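Local structure of sulfoquinovosidase (5AEG) at residues M468-Q473 against A484-A489; L451-A456 against T531-T536; V475-D480 against L521-D526; Y605-G610 against V615-E620. The protein hydrolyses sulfoquinovosyl diacylglycerides and simple sulfoquinovosides, releasing sulfoquinovose that E. coli degrades as a source of carbon and sulfur. All coordinates share one frame; numbering follows the deposited sequence.

Contacts 1, 2 and 3 lie within the catalytic TIM barrel, and contact 4 lies in the C-terminal domain packed against it. Along the chain contacts 1 and 3 are both nested inside the loop closed by contact 2. They interleave, since residues 475-480 lie between the two halves of contact 1. Contact 4 comes last. Contacts 1 and 2 reach the same parallel sheet, their centres about 11 Å apart. Helix 518-528 of contact 3 precedes strand 534-536 of contact 2. The centres of contacts 3 and 4 are about 12 Å apart. Together the contacts run from the barrel interior near the active site, through the calcium-bearing loop, out to the neighbouring domain.

Contact 1 (M468-Q473 against A484-A489). With CA (calcium ion), chain D.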
loop_
_atom_site.group_PDB
_atom_site.type_symbol
_atom_site.label_atom_id
_atom_site.label_comp_id
_atom_site.label_asym_id
_atom_site.label_seq_id
_atom_site.Cartn_x
_atom_site.Cartn_y
_atom_site.Cartn_z
ATOM N N MET A 468 3.060 2.942 5.355
ATOM C CA MET A 468 1.868 2.328 4.837
ATOM C C MET A 468 1.297 1.366 5.900
ATOM O O MET A 468 2.023 0.723 6.651
ATOM C CB MET A 468 2.076 1.586 3.498
ATOM C CG MET A 468 2.731 2.390 2.416
ATOM S SD MET A 468 1.900 3.904 2.039
ATOM C CE MET A 468 0.244 3.450 1.692
ATOM N N TRP A 469 -0.044 1.290 5.946
ATOM C CA TRP A 469 -0.703 0.194 6.656
ATOM C C TRP A 469 -1.557 -0.569 5.678
ATOM O O TRP A 469 -2.119 -0.006 4.726
ATOM C CB TRP A 469 -1.367 0.571 7.979
ATOM C CG TRP A 469 -2.870 0.485 8.101
ATOM C CD1 TRP A 469 -3.616 -0.565 8.584
ATOM C CD2 TRP A 469 -3.812 1.542 7.815
ATOM N NE1 TRP A 469 -4.941 -0.238 8.533
ATOM C CE2 TRP A 469 -5.079 1.024 8.018
ATOM C CE3 TRP A 469 -3.680 2.837 7.280
ATOM C CZ2 TRP A 469 -6.262 1.792 7.785
ATOM C CZ3 TRP A 469 -4.821 3.590 7.078
ATOM C CH2 TRP A 469 -6.095 3.036 7.267
ATOM N N ALA A 470 -1.783 -1.835 6.011
ATOM C CA ALA A 470 -2.445 -2.732 5.093
ATOM C C ALA A 470 -3.979 -2.594 4.971
ATOM O O ALA A 470 -4.598 -3.397 4.328
ATOM C CB ALA A 470 -2.089 -4.161 5.451
ATOM N N GLY A 471 -4.545 -1.557 5.553
ATOM C CA GLY A 471 -5.958 -1.313 5.381
ATOM C C GLY A 471 -6.805 -2.355 6.081
ATOM O O GLY A 471 -6.370 -2.884 7.072
ATOM N N ASP A 472 -7.949 -2.682 5.470
ATOM C CA ASP A 472 -9.022 -3.545 6.103
ATOM C C ASP A 472 -8.800 -4.967 5.761
ATOM O O ASP A 472 -9.091 -5.378 4.672
ATOM C CB ASP A 472 -10.459 -3.171 5.646
ATOM C CG ASP A 472 -10.646 -3.159 4.036
ATOM O OD1 ASP A 472 -9.965 -2.191 3.534
ATOM O OD2 ASP A 472 -11.360 -4.033 3.278
ATOM N N GLN A 473 -8.259 -5.758 6.725
ATOM C CA GLN A 473 -8.384 -7.192 6.650
ATOM C C GLN A 473 -9.662 -7.620 7.408
ATOM O O GLN A 473 -10.085 -6.962 8.339
ATOM C CB GLN A 473 -7.193 -7.922 7.384
ATOM C CG GLN A 473 -5.971 -7.979 6.486
ATOM C CD GLN A 473 -5.303 -6.645 6.384
ATOM O OE1 GLN A 473 -4.836 -6.114 7.384
ATOM N NE2 GLN A 473 -5.279 -6.060 5.182
ATOM N N ALA A 484 -2.944 -13.656 6.477
ATOM C CA ALA A 484 -1.998 -14.085 5.418
ATOM C C ALA A 484 -1.790 -13.013 4.344
ATOM O O ALA A 484 -0.691 -12.854 3.824
ATOM C CB ALA A 484 -2.466 -15.284 4.797
ATOM N N SER A 485 -2.873 -12.341 3.964
ATOM C CA SER A 485 -2.893 -11.426 2.841
ATOM C C SER A 485 -1.970 -10.211 3.078
ATOM O O SER A 485 -1.584 -9.483 2.117
ATOM C CB SER A 485 -4.387 -11.044 2.537
ATOM O OG SER A 485 -4.856 -10.131 3.531
ATOM N N VAL A 486 -1.636 -9.935 4.349
ATOM C CA VAL A 486 -0.743 -8.839 4.667
ATOM C C VAL A 486 0.696 -9.057 4.091
ATOM O O VAL A 486 1.404 -8.090 3.760
ATOM C CB VAL A 486 -0.695 -8.575 6.205
ATOM C CG1 VAL A 486 0.261 -7.457 6.519
ATOM C CG2 VAL A 486 -2.124 -8.299 6.770
ATOM N N VAL A 487 1.118 -10.318 4.034
ATOM C CA VAL A 487 2.475 -10.588 3.549
ATOM C C VAL A 487 2.727 -10.279 2.055
ATOM O O VAL A 487 3.606 -9.513 1.761
ATOM C CB VAL A 487 2.965 -11.994 3.917
ATOM C CG1 VAL A 487 4.437 -12.140 3.585
ATOM C CG2 VAL A 487 2.784 -12.242 5.427
ATOM N N PRO A 488 1.888 -10.763 1.115
ATOM C CA PRO A 488 2.019 -10.254 -0.253
ATOM C C PRO A 488 1.825 -8.768 -0.360
ATOM O O PRO A 488 2.505 -8.138 -1.163
ATOM C CB PRO A 488 1.001 -11.047 -1.077
ATOM C CG PRO A 488 0.143 -11.754 -0.098
ATOM C CD PRO A 488 0.919 -11.839 1.218
ATOM N N ALA A 489 0.998 -8.165 0.507
ATOM C CA ALA A 489 0.845 -6.712 0.521
ATOM C C ALA A 489 2.158 -6.005 0.850
ATOM O O ALA A 489 2.567 -5.022 0.194
ATOM C CB ALA A 489 -0.295 -6.361 1.460
HETATM CA CA CA D . -10.576 -6.289 3.024
HETATM O O HOH W 1 -6.524 -7.989 3.163
HETATM O O HOH W 2 -12.052 -6.711 4.852
#
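Gln473 and Val486 carry this contact, their side chains crossing at about a right angle. Val486 CG2 presses on the amide end of Gln473, with OE1 3.5 Å from CG2. The Gln473 chain gets there by doubling back. CG stands beside the backbone N, opposite the carbonyl carbon (chi1 -81°), and a second bend at chi2 (74°) turns the amide toward its own loop. There Gln473 NE2 donates to Ala470 O at 2.9 Å. The acceptor lies nearly in the Gln473 amide plane, but the N-H arrives from well above the carbonyl plane of Ala470. NE2 also donates to water 1, which in turn donates to Ser485 OG at 2.7 Å. Ser485 OG itself bonds to Gly482 O. A leucine in place of Gln473 would probably leave Ala470 O and the bridging water without their shared donor, and the turn less firmly tied. Beside this, Ala470 CB meets Val486 CG1 at 4.2 Å. The turn so braced leads through Asp472, the inferred proton donor. Asp472 binds calcium through its backbone O and through OD2, both atoms 2.4 Å from the ion, and Gln153, Gly154 and Asp481 are also ligands. The contact joins the loop after strand 468-469 to the start of helix 486-495, in a beta-alpha-beta unit. Trp524 of helix 518-528 packs on both Gln473 and Val486, and strand 501-505 touches Ala470 and Val486.

Contact 2 (L451-A456 against T531-T536)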
loop_
_atom_site.group_PDB
_atom_site.type_symbol
_atom_site.label_atom_id
_atom_site.label_comp_id
_atom_site.label_asym_id
_atom_site.label_seq_id
_atom_site.Cartn_x
_atom_site.Cartn_y
_atom_site.Cartn_z
ATOM N N LEU A 451 4.647 10.689 12.953
ATOM C CA LEU A 451 4.431 9.537 12.022
ATOM C C LEU A 451 2.943 9.438 11.619
ATOM O O LEU A 451 2.062 9.178 12.478
ATOM C CB LEU A 451 4.972 8.218 12.673
ATOM C CG LEU A 451 4.834 7.167 11.558
ATOM C CD1 LEU A 451 5.895 7.105 10.497
ATOM C CD2 LEU A 451 3.916 5.990 11.776
ATOM N N PHE A 452 2.665 9.653 10.354
ATOM C CA PHE A 452 1.329 9.352 9.821
ATOM C C PHE A 452 1.359 8.072 8.995
ATOM O O PHE A 452 2.403 7.670 8.424
ATOM C CB PHE A 452 0.690 10.525 9.054
ATOM C CG PHE A 452 1.379 10.922 7.849
ATOM C CD1 PHE A 452 1.050 10.351 6.609
ATOM C CD2 PHE A 452 2.307 11.929 7.900
ATOM C CE1 PHE A 452 1.710 10.785 5.449
ATOM C CE2 PHE A 452 2.987 12.318 6.784
ATOM C CZ PHE A 452 2.684 11.786 5.560
ATOM N N PHE A 453 0.226 7.433 8.914
ATOM C CA PHE A 453 0.150 6.189 8.194
ATOM C C PHE A 453 -1.071 6.202 7.300
ATOM O O PHE A 453 -2.125 6.715 7.725
ATOM C CB PHE A 453 0.244 4.964 9.129
ATOM C CG PHE A 453 -0.695 4.988 10.306
ATOM C CD1 PHE A 453 -0.348 5.631 11.467
ATOM C CD2 PHE A 453 -1.879 4.254 10.266
ATOM C CE1 PHE A 453 -1.226 5.681 12.543
ATOM C CE2 PHE A 453 -2.749 4.248 11.354
ATOM C CZ PHE A 453 -2.400 4.955 12.491
ATOM N N MET A 454 -0.937 5.594 6.114
ATOM C CA MET A 454 -1.977 5.611 5.103
ATOM C C MET A 454 -2.280 4.250 4.607
ATOM O O MET A 454 -1.398 3.345 4.636
ATOM C CB MET A 454 -1.454 6.461 3.863
ATOM C CG MET A 454 -1.086 7.854 4.299
ATOM S SD MET A 454 -0.806 8.966 2.908
ATOM C CE MET A 454 -2.455 9.223 2.255
ATOM N N ARG A 455 -3.493 4.052 4.077
ATOM C CA ARG A 455 -3.735 2.851 3.319
ATOM C C ARG A 455 -3.683 3.042 1.807
ATOM O O ARG A 455 -3.110 2.251 1.125
ATOM C CB ARG A 455 -5.017 2.116 3.705
ATOM C CG ARG A 455 -6.358 2.797 3.499
ATOM C CD ARG A 455 -7.510 1.874 4.006
ATOM N NE ARG A 455 -8.684 2.766 4.126
ATOM C CZ ARG A 455 -9.713 2.926 3.289
ATOM N NH1 ARG A 455 -9.923 2.193 2.246
ATOM N NH2 ARG A 455 -10.586 3.878 3.511
ATOM N N ALA A 456 -4.376 4.052 1.290
ATOM C CA ALA A 456 -4.286 4.376 -0.121
ATOM C C ALA A 456 -2.957 4.916 -0.545
ATOM O O ALA A 456 -2.274 5.582 0.239
ATOM C CB ALA A 456 -5.405 5.350 -0.497
ATOM N N THR A 531 7.654 -6.768 12.486
ATOM C CA THR A 531 7.410 -5.748 11.461
ATOM C C THR A 531 7.899 -4.435 12.059
ATOM O O THR A 531 8.239 -4.386 13.253
ATOM C CB THR A 531 5.922 -5.632 11.022
ATOM O OG1 THR A 531 5.175 -5.062 12.090
ATOM C CG2 THR A 531 5.377 -6.918 10.619
ATOM N N PRO A 532 7.965 -3.338 11.260
ATOM C CA PRO A 532 8.470 -2.156 11.890
ATOM C C PRO A 532 7.524 -1.321 12.796
ATOM O O PRO A 532 7.946 -0.257 13.346
ATOM C CB PRO A 532 8.973 -1.282 10.716
ATOM C CG PRO A 532 8.244 -1.740 9.559
ATOM C CD PRO A 532 7.994 -3.252 9.783
ATOM N N MET A 533 6.280 -1.744 12.978
ATOM C CA MET A 533 5.365 -0.942 13.814
ATOM C C MET A 533 4.295 -1.871 14.365
ATOM O O MET A 533 3.753 -2.662 13.611
ATOM C CB MET A 533 4.767 0.213 12.989
ATOM C CG MET A 533 3.798 1.073 13.773
ATOM S SD MET A 533 3.399 2.519 12.824
ATOM C CE MET A 533 2.018 3.133 13.805
ATOM N N MET A 534 4.012 -1.733 15.638
ATOM C CA MET A 534 2.981 -2.453 16.333
ATOM C C MET A 534 1.838 -1.496 16.723
ATOM O O MET A 534 2.075 -0.529 17.465
ATOM C CB MET A 534 3.504 -3.077 17.622
ATOM C CG MET A 534 4.540 -4.180 17.369
ATOM S SD MET A 534 4.906 -5.139 18.829
ATOM C CE MET A 534 3.450 -6.197 19.127
ATOM N N ARG A 535 0.624 -1.767 16.220
ATOM C CA ARG A 535 -0.532 -0.869 16.468
ATOM C C ARG A 535 -1.779 -1.706 16.371
ATOM O O ARG A 535 -1.913 -2.483 15.406
ATOM C CB ARG A 535 -0.579 0.290 15.455
ATOM C CG ARG A 535 -1.823 1.182 15.690
ATOM C CD ARG A 535 -2.030 2.205 14.625
ATOM N NE ARG A 535 -2.087 1.595 13.254
ATOM C CZ ARG A 535 -3.137 0.940 12.782
ATOM N NH1 ARG A 535 -4.256 0.726 13.520
ATOM N NH2 ARG A 535 -3.116 0.401 11.556
ATOM N N THR A 536 -2.641 -1.621 17.403
ATOM C CA THR A 536 -3.880 -2.326 17.419
ATOM C C THR A 536 -5.062 -1.516 16.868
ATOM O O THR A 536 -4.937 -0.296 16.549
ATOM C CB THR A 536 -4.194 -2.819 18.844
ATOM O OG1 THR A 536 -4.700 -1.772 19.633
ATOM C CG2 THR A 536 -2.977 -3.433 19.538
#
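The ring of Phe453 lies almost parallel to the guanidinium of Arg535, with the two planes only 5° apart. The overlap is offset. Phe453 CE2 sits over one face of the guanidinium, 3.3 Å from Arg535 NE, and Phe453 CZ approaches Arg535 CD at 3.5 Å. Phe453 CG takes the crowded position between the backbone N and the carbonyl carbon (chi1 51°), while a bend at chi3 (54°) brings the Arg535 head alongside the CE2-CZ side of the ring. Met533 fills in beside them. Its extended chain meets Leu451 tip to tip, Met533 SD to Leu451 CD2 at 3.7 Å, and Met533 CE lies 4.2 Å from Phe453 CD1. With an alanine at Phe453, one face of the guanidinium would probably lose its cover and the Met533 methyl its neighbour, opening a gap beside them. The second shell fixes the arginine. NH2 forms a salt bridge with Asp504, NE donates to His502, and Trp469 and Trp286 add cation-pi contacts. The buried positive charge is probably balanced largely by Asp504. Phe453 in turn touches Met467. Phe453 and Met533 are 10.5 Å apart from CA to CA, too far for neighbouring strands. Their side chains meet inside the eight-stranded parallel barrel, between strand 451-454 and the last strand, 534-536. This is the interior packing of a TIM barrel, here beside His537, which binds the substrate.

Contact 3 (V475-D480 against L521-D526)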
loop_
_atom_site.group_PDB
_atom_site.type_symbol
_atom_site.label_atom_id
_atom_site.label_comp_id
_atom_site.label_asym_id
_atom_site.label_seq_id
_atom_site.Cartn_x
_atom_site.Cartn_y
_atom_site.Cartn_z
ATOM N N VAL A 475 -11.470 -9.992 10.106
ATOM C CA VAL A 475 -11.062 -10.677 11.353
ATOM C C VAL A 475 -11.174 -12.181 11.169
ATOM O O VAL A 475 -11.866 -12.866 11.924
ATOM C CB VAL A 475 -11.844 -10.122 12.575
ATOM C CG1 VAL A 475 -11.460 -8.665 12.807
ATOM C CG2 VAL A 475 -13.361 -10.297 12.497
ATOM N N ASP A 476 -10.489 -12.716 10.143
ATOM C CA ASP A 476 -10.578 -14.119 9.760
ATOM C C ASP A 476 -9.231 -14.601 9.382
ATOM O O ASP A 476 -8.222 -13.839 9.467
ATOM C CB ASP A 476 -11.702 -14.437 8.732
ATOM C CG ASP A 476 -11.392 -14.038 7.279
ATOM O OD1 ASP A 476 -10.207 -13.755 6.877
ATOM O OD2 ASP A 476 -12.372 -14.036 6.499
ATOM N N TRP A 477 -9.187 -15.877 9.042
ATOM C CA TRP A 477 -7.963 -16.582 8.667
ATOM C C TRP A 477 -7.892 -16.831 7.158
ATOM O O TRP A 477 -7.136 -17.728 6.676
ATOM C CB TRP A 477 -7.914 -17.935 9.414
ATOM C CG TRP A 477 -8.039 -17.839 10.952
ATOM C CD1 TRP A 477 -9.179 -17.895 11.701
ATOM C CD2 TRP A 477 -6.946 -17.712 11.901
ATOM N NE1 TRP A 477 -8.873 -17.788 13.027
ATOM C CE2 TRP A 477 -7.519 -17.730 13.191
ATOM C CE3 TRP A 477 -5.549 -17.660 11.770
ATOM C CZ2 TRP A 477 -6.749 -17.664 14.380
ATOM C CZ3 TRP A 477 -4.770 -17.570 12.937
ATOM C CH2 TRP A 477 -5.380 -17.591 14.246
ATOM N N SER A 478 -8.632 -16.072 6.372
ATOM C CA SER A 478 -8.639 -16.391 4.897
ATOM C C SER A 478 -7.305 -16.038 4.280
ATOM O O SER A 478 -6.602 -15.084 4.740
ATOM C CB SER A 478 -9.764 -15.665 4.186
ATOM O OG SER A 478 -9.639 -14.271 4.335
ATOM N N LEU A 479 -6.994 -16.676 3.170
ATOM C CA LEU A 479 -5.832 -16.305 2.379
ATOM C C LEU A 479 -5.992 -14.946 1.734
ATOM O O LEU A 479 -5.045 -14.141 1.735
ATOM C CB LEU A 479 -5.583 -17.351 1.291
ATOM C CG LEU A 479 -5.063 -18.695 1.764
ATOM C CD1 LEU A 479 -4.834 -19.653 0.587
ATOM C CD2 LEU A 479 -3.732 -18.446 2.454
ATOM N N ASP A 480 -7.135 -14.611 1.190
ATOM C CA ASP A 480 -7.278 -13.391 0.386
ATOM C C ASP A 480 -7.659 -12.135 1.168
ATOM O O ASP A 480 -7.510 -11.034 0.646
ATOM C CB ASP A 480 -8.314 -13.609 -0.727
ATOM C CG ASP A 480 -7.881 -14.706 -1.685
ATOM O OD1 ASP A 480 -7.012 -14.449 -2.482
ATOM O OD2 ASP A 480 -8.402 -15.815 -1.600
ATOM N N LEU A 521 -6.158 -12.616 17.499
ATOM C CA LEU A 521 -5.475 -11.502 18.019
ATOM C C LEU A 521 -4.031 -11.856 18.398
ATOM O O LEU A 521 -3.125 -11.116 18.106
ATOM C CB LEU A 521 -6.175 -10.924 19.267
ATOM C CG LEU A 521 -5.629 -9.630 19.812
ATOM C CD1 LEU A 521 -5.806 -8.469 18.791
ATOM C CD2 LEU A 521 -6.350 -9.224 21.098
ATOM N N LEU A 522 -3.840 -12.952 19.111
ATOM C CA LEU A 522 -2.523 -13.346 19.610
ATOM C C LEU A 522 -1.589 -13.785 18.497
ATOM O O LEU A 522 -0.421 -13.384 18.500
ATOM C CB LEU A 522 -2.645 -14.449 20.690
ATOM C CG LEU A 522 -3.507 -14.058 21.908
ATOM C CD1 LEU A 522 -3.254 -15.020 23.050
ATOM C CD2 LEU A 522 -3.356 -12.671 22.417
ATOM N N ARG A 523 -2.086 -14.530 17.527
ATOM C CA ARG A 523 -1.270 -14.860 16.358
ATOM C C ARG A 523 -0.882 -13.589 15.539
ATOM O O ARG A 523 0.213 -13.501 14.992
ATOM C CB ARG A 523 -2.025 -15.801 15.477
ATOM C CG ARG A 523 -2.030 -17.209 15.960
ATOM C CD ARG A 523 -0.696 -17.873 15.932
ATOM N NE ARG A 523 -0.901 -19.336 16.042
ATOM C CZ ARG A 523 0.050 -20.222 16.360
ATOM N NH1 ARG A 523 1.267 -19.807 16.585
ATOM N NH2 ARG A 523 -0.243 -21.528 16.433
ATOM N N TRP A 524 -1.795 -12.601 15.463
ATOM C CA TRP A 524 -1.501 -11.398 14.747
ATOM C C TRP A 524 -0.483 -10.563 15.487
ATOM O O TRP A 524 0.398 -9.938 14.882
ATOM C CB TRP A 524 -2.774 -10.570 14.460
ATOM C CG TRP A 524 -2.776 -9.856 13.172
ATOM C CD1 TRP A 524 -1.896 -8.950 12.712
ATOM C CD2 TRP A 524 -3.819 -9.913 12.220
ATOM N NE1 TRP A 524 -2.292 -8.441 11.490
ATOM C CE2 TRP A 524 -3.466 -9.018 11.146
ATOM C CE3 TRP A 524 -4.998 -10.617 12.167
ATOM C CZ2 TRP A 524 -4.250 -8.834 10.036
ATOM C CZ3 TRP A 524 -5.809 -10.464 11.009
ATOM C CH2 TRP A 524 -5.408 -9.580 9.969
ATOM N N CYS A 525 -0.569 -10.578 16.832
ATOM C CA CYS A 525 0.416 -9.905 17.644
ATOM C C CYS A 525 1.796 -10.529 17.381
ATOM O O CYS A 525 2.784 -9.821 17.322
ATOM C CB CYS A 525 0.043 -10.001 19.144
ATOM S SG CYS A 525 1.124 -8.973 20.167
ATOM N N ASP A 526 1.864 -11.857 17.285
ATOM C CA ASP A 526 3.162 -12.531 17.002
ATOM C C ASP A 526 3.784 -12.059 15.658
ATOM O O ASP A 526 5.010 -11.992 15.499
ATOM C CB ASP A 526 2.974 -14.018 16.945
ATOM C CG ASP A 526 2.798 -14.701 18.316
ATOM O OD1 ASP A 526 2.843 -13.976 19.353
ATOM O OD2 ASP A 526 2.549 -15.964 18.248
#
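Trp477 meets Arg523 by the rim of its ring and ignores the charged end of the arginine. The Trp477 and guanidinium planes stand 85° apart. Atom CH2 of Trp477 touches Arg523 CG at 3.8 Å, with CG lying in the plane of the indole. Arg523 CB is nearly as near, 4.0 Å from Trp477 CH2. The bend of Arg523 at chi2 (-67°) leads the guanidinium away, and NH1 bonds to Ala653 O. A second, looser touch brings Asp476 O within 4.4 Å of Trp524 CZ3. Trp524 is itself oriented by a bond from NE1 to Ser503 OG. No hydrogen bond crosses between residues 475-480 and 521-526. The loop instead ties itself together at Asp476 OD1, which accepts from Ser478 N at 2.8 Å and from Ser478 OG at 2.7 Å. Both donors come from the same face of the carboxylate: the backbone N-H from well above the plane, the hydroxyl closer to it and on the syn side. The first bond makes an Asx turn. Asp476 OD2 is paired with Asn474 ND2, and Ser478 OG is also bonded to the backbone N of Asp481, a calcium ligand. Trp477 also touches Glu519 and Leu520 of helix 518-528. Asp476 and Ser478 spend their polar atoms within the loop; between the two segments the contact is van der Waals, mainly indole carbons against the aliphatic part of Arg523.

Contact 4 (Y605-G610 against V615-E620); sequences YQYLLG and VAPVHE
Val615 N donates to Tyr607 O at 2.8 Å, an almost straight bond (173°). The return bond, from Tyr607 N to Val615 O, is 3.1 Å long. Tyr607 and Val615 thus form an antiparallel hydrogen-bonded pair, and their side chains lie on the same face of the sheet. Tyr607 CG stands between the backbone N and the carbonyl carbon (chi1 62°), which lays the ring alongside Val615. The CB of Val615 sits over one ring face, 3.9 Å from the Tyr607 centroid, as a CH-pi contact. Pro617 CG comes to the ring edge, 4.0 Å from Tyr607 CE1. The pair belongs to a beta-hairpin of strands 607-609 and 613-615 in the antiparallel sheet of the C-terminal domain. This face looks toward the barrel, where Phe527 and Val487 touch Tyr607, and the Tyr607 hydroxyl bonds to Phe530 O. On the other side Gln606 CB packs on Ala616 CB at 3.9 Å, and the Gln606 amide reaches Tyr629 O. Past the paired residues the two segments are joined by water 3, which donates to Tyr605 O at 2.8 Å and to Pro617 O at 3.1 Å. Tyr605 and His619 then meet obliquely, with CB of Tyr605 3.9 Å from His619 NE2. Trp626 packs against the His619 ring edge-to-face.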
loop_
_atom_site.group_PDB
_atom_site.type_symbol
_atom_site.label_atom_id
_atom_site.label_comp_id
_atom_site.label_asym_id
_atom_site.label_seq_id
_atom_site.Cartn_x
_atom_site.Cartn_y
_atom_site.Cartn_z
ATOM N N TYR A 605 4.084 -15.986 1.527
ATOM C CA TYR A 605 3.652 -15.872 2.959
ATOM C C TYR A 605 4.855 -15.921 3.965
ATOM O O TYR A 605 4.667 -16.155 5.144
ATOM C CB TYR A 605 2.560 -16.901 3.247
ATOM C CG TYR A 605 1.353 -16.717 2.337
ATOM C CD1 TYR A 605 0.611 -15.509 2.361
ATOM C CD2 TYR A 605 0.947 -17.714 1.450
ATOM C CE1 TYR A 605 -0.463 -15.306 1.512
ATOM C CE2 TYR A 605 -0.157 -17.532 0.618
ATOM C CZ TYR A 605 -0.849 -16.325 0.651
ATOM O OH TYR A 605 -1.917 -16.134 -0.231
ATOM N N GLN A 606 6.059 -15.633 3.468
ATOM C CA GLN A 606 7.220 -15.427 4.288
ATOM C C GLN A 606 8.127 -14.405 3.702
ATOM O O GLN A 606 8.044 -14.048 2.526
ATOM C CB GLN A 606 7.943 -16.792 4.485
ATOM C CG GLN A 606 8.392 -17.454 3.265
ATOM C CD GLN A 606 9.218 -18.716 3.569
ATOM O OE1 GLN A 606 8.655 -19.820 3.742
ATOM N NE2 GLN A 606 10.503 -18.535 3.773
ATOM N N TYR A 607 8.979 -13.865 4.594
ATOM C CA TYR A 607 9.766 -12.731 4.339
ATOM C C TYR A 607 10.985 -12.698 5.183
ATOM O O TYR A 607 11.083 -13.433 6.152
ATOM C CB TYR A 607 9.003 -11.381 4.495
ATOM C CG TYR A 607 8.474 -11.113 5.869
ATOM C CD1 TYR A 607 7.253 -11.711 6.321
ATOM C CD2 TYR A 607 9.124 -10.266 6.737
ATOM C CE1 TYR A 607 6.748 -11.460 7.606
ATOM C CE2 TYR A 607 8.625 -10.026 8.037
ATOM C CZ TYR A 607 7.430 -10.613 8.455
ATOM O OH TYR A 607 6.980 -10.295 9.721
ATOM N N LEU A 608 11.921 -11.852 4.773
ATOM C CA LEU A 608 13.075 -11.508 5.612
ATOM C C LEU A 608 12.815 -10.130 6.278
ATOM O O LEU A 608 12.365 -9.175 5.630
ATOM C CB LEU A 608 14.336 -11.446 4.775
ATOM C CG LEU A 608 14.797 -12.711 4.100
ATOM C CD1 LEU A 608 15.920 -12.441 3.056
ATOM C CD2 LEU A 608 15.181 -13.794 5.058
ATOM N N LEU A 609 13.067 -10.050 7.559
ATOM C CA LEU A 609 13.049 -8.794 8.334
ATOM C C LEU A 609 14.483 -8.347 8.409
ATOM O O LEU A 609 15.269 -8.945 9.122
ATOM C CB LEU A 609 12.453 -8.992 9.715
ATOM C CG LEU A 609 12.221 -7.786 10.630
ATOM C CD1 LEU A 609 11.158 -6.814 10.044
ATOM C CD2 LEU A 609 11.795 -8.226 12.022
ATOM N N GLY A 610 14.790 -7.257 7.713
ATOM C CA GLY A 610 16.196 -6.888 7.431
ATOM C C GLY A 610 16.863 -8.068 6.704
ATOM O O GLY A 610 16.205 -8.882 6.060
ATOM N N VAL A 615 11.001 -14.799 8.639
ATOM C CA VAL A 615 9.681 -14.897 9.374
ATOM C C VAL A 615 8.654 -15.598 8.504
ATOM O O VAL A 615 8.458 -15.218 7.316
ATOM C CB VAL A 615 9.125 -13.527 9.807
ATOM C CG1 VAL A 615 7.855 -13.633 10.692
ATOM C CG2 VAL A 615 10.182 -12.655 10.452
ATOM N N ALA A 616 7.966 -16.578 9.067
ATOM C CA ALA A 616 6.881 -17.188 8.338
ATOM C C ALA A 616 5.687 -17.238 9.273
ATOM O O ALA A 616 5.496 -18.188 10.002
ATOM C CB ALA A 616 7.242 -18.553 7.842
ATOM N N PRO A 617 4.875 -16.193 9.268
ATOM C CA PRO A 617 3.766 -16.109 10.222
ATOM C C PRO A 617 2.717 -17.200 10.105
ATOM O O PRO A 617 2.294 -17.568 9.007
ATOM C CB PRO A 617 3.147 -14.711 9.955
ATOM C CG PRO A 617 4.046 -14.025 9.044
ATOM C CD PRO A 617 4.947 -15.050 8.367
ATOM N N VAL A 618 2.265 -17.731 11.238
ATOM C CA VAL A 618 1.210 -18.670 11.220
ATOM C C VAL A 618 -0.063 -17.925 10.774
ATOM O O VAL A 618 -0.473 -17.007 11.429
ATOM C CB VAL A 618 1.037 -19.347 12.644
ATOM C CG1 VAL A 618 -0.184 -20.246 12.722
ATOM C CG2 VAL A 618 2.318 -20.140 12.945
ATOM N N HIS A 619 -0.699 -18.354 9.701
ATOM C CA HIS A 619 -1.900 -17.658 9.147
ATOM C C HIS A 619 -3.137 -18.552 9.085
ATOM O O HIS A 619 -4.155 -18.185 8.506
ATOM C CB HIS A 619 -1.587 -16.962 7.833
ATOM C CG HIS A 619 -1.180 -17.890 6.728
ATOM N ND1 HIS A 619 -2.021 -18.820 6.128
ATOM C CD2 HIS A 619 0.009 -18.019 6.112
ATOM C CE1 HIS A 619 -1.355 -19.455 5.186
ATOM N NE2 HIS A 619 -0.126 -18.983 5.163
ATOM N N GLU A 620 -3.083 -19.697 9.772
ATOM C CA GLU A 620 -4.222 -20.637 9.876
ATOM C C GLU A 620 -4.626 -20.838 11.334
ATOM O O GLU A 620 -3.754 -20.856 12.199
ATOM C CB GLU A 620 -3.866 -22.004 9.259
ATOM C CG GLU A 620 -3.668 -22.014 7.760
ATOM C CD GLU A 620 -3.048 -23.279 7.245
ATOM O OE1 GLU A 620 -2.886 -24.283 7.977
ATOM O OE2 GLU A 620 -2.709 -23.277 6.074
HETATM O O HOH W 3 3.859 -18.432 6.525
#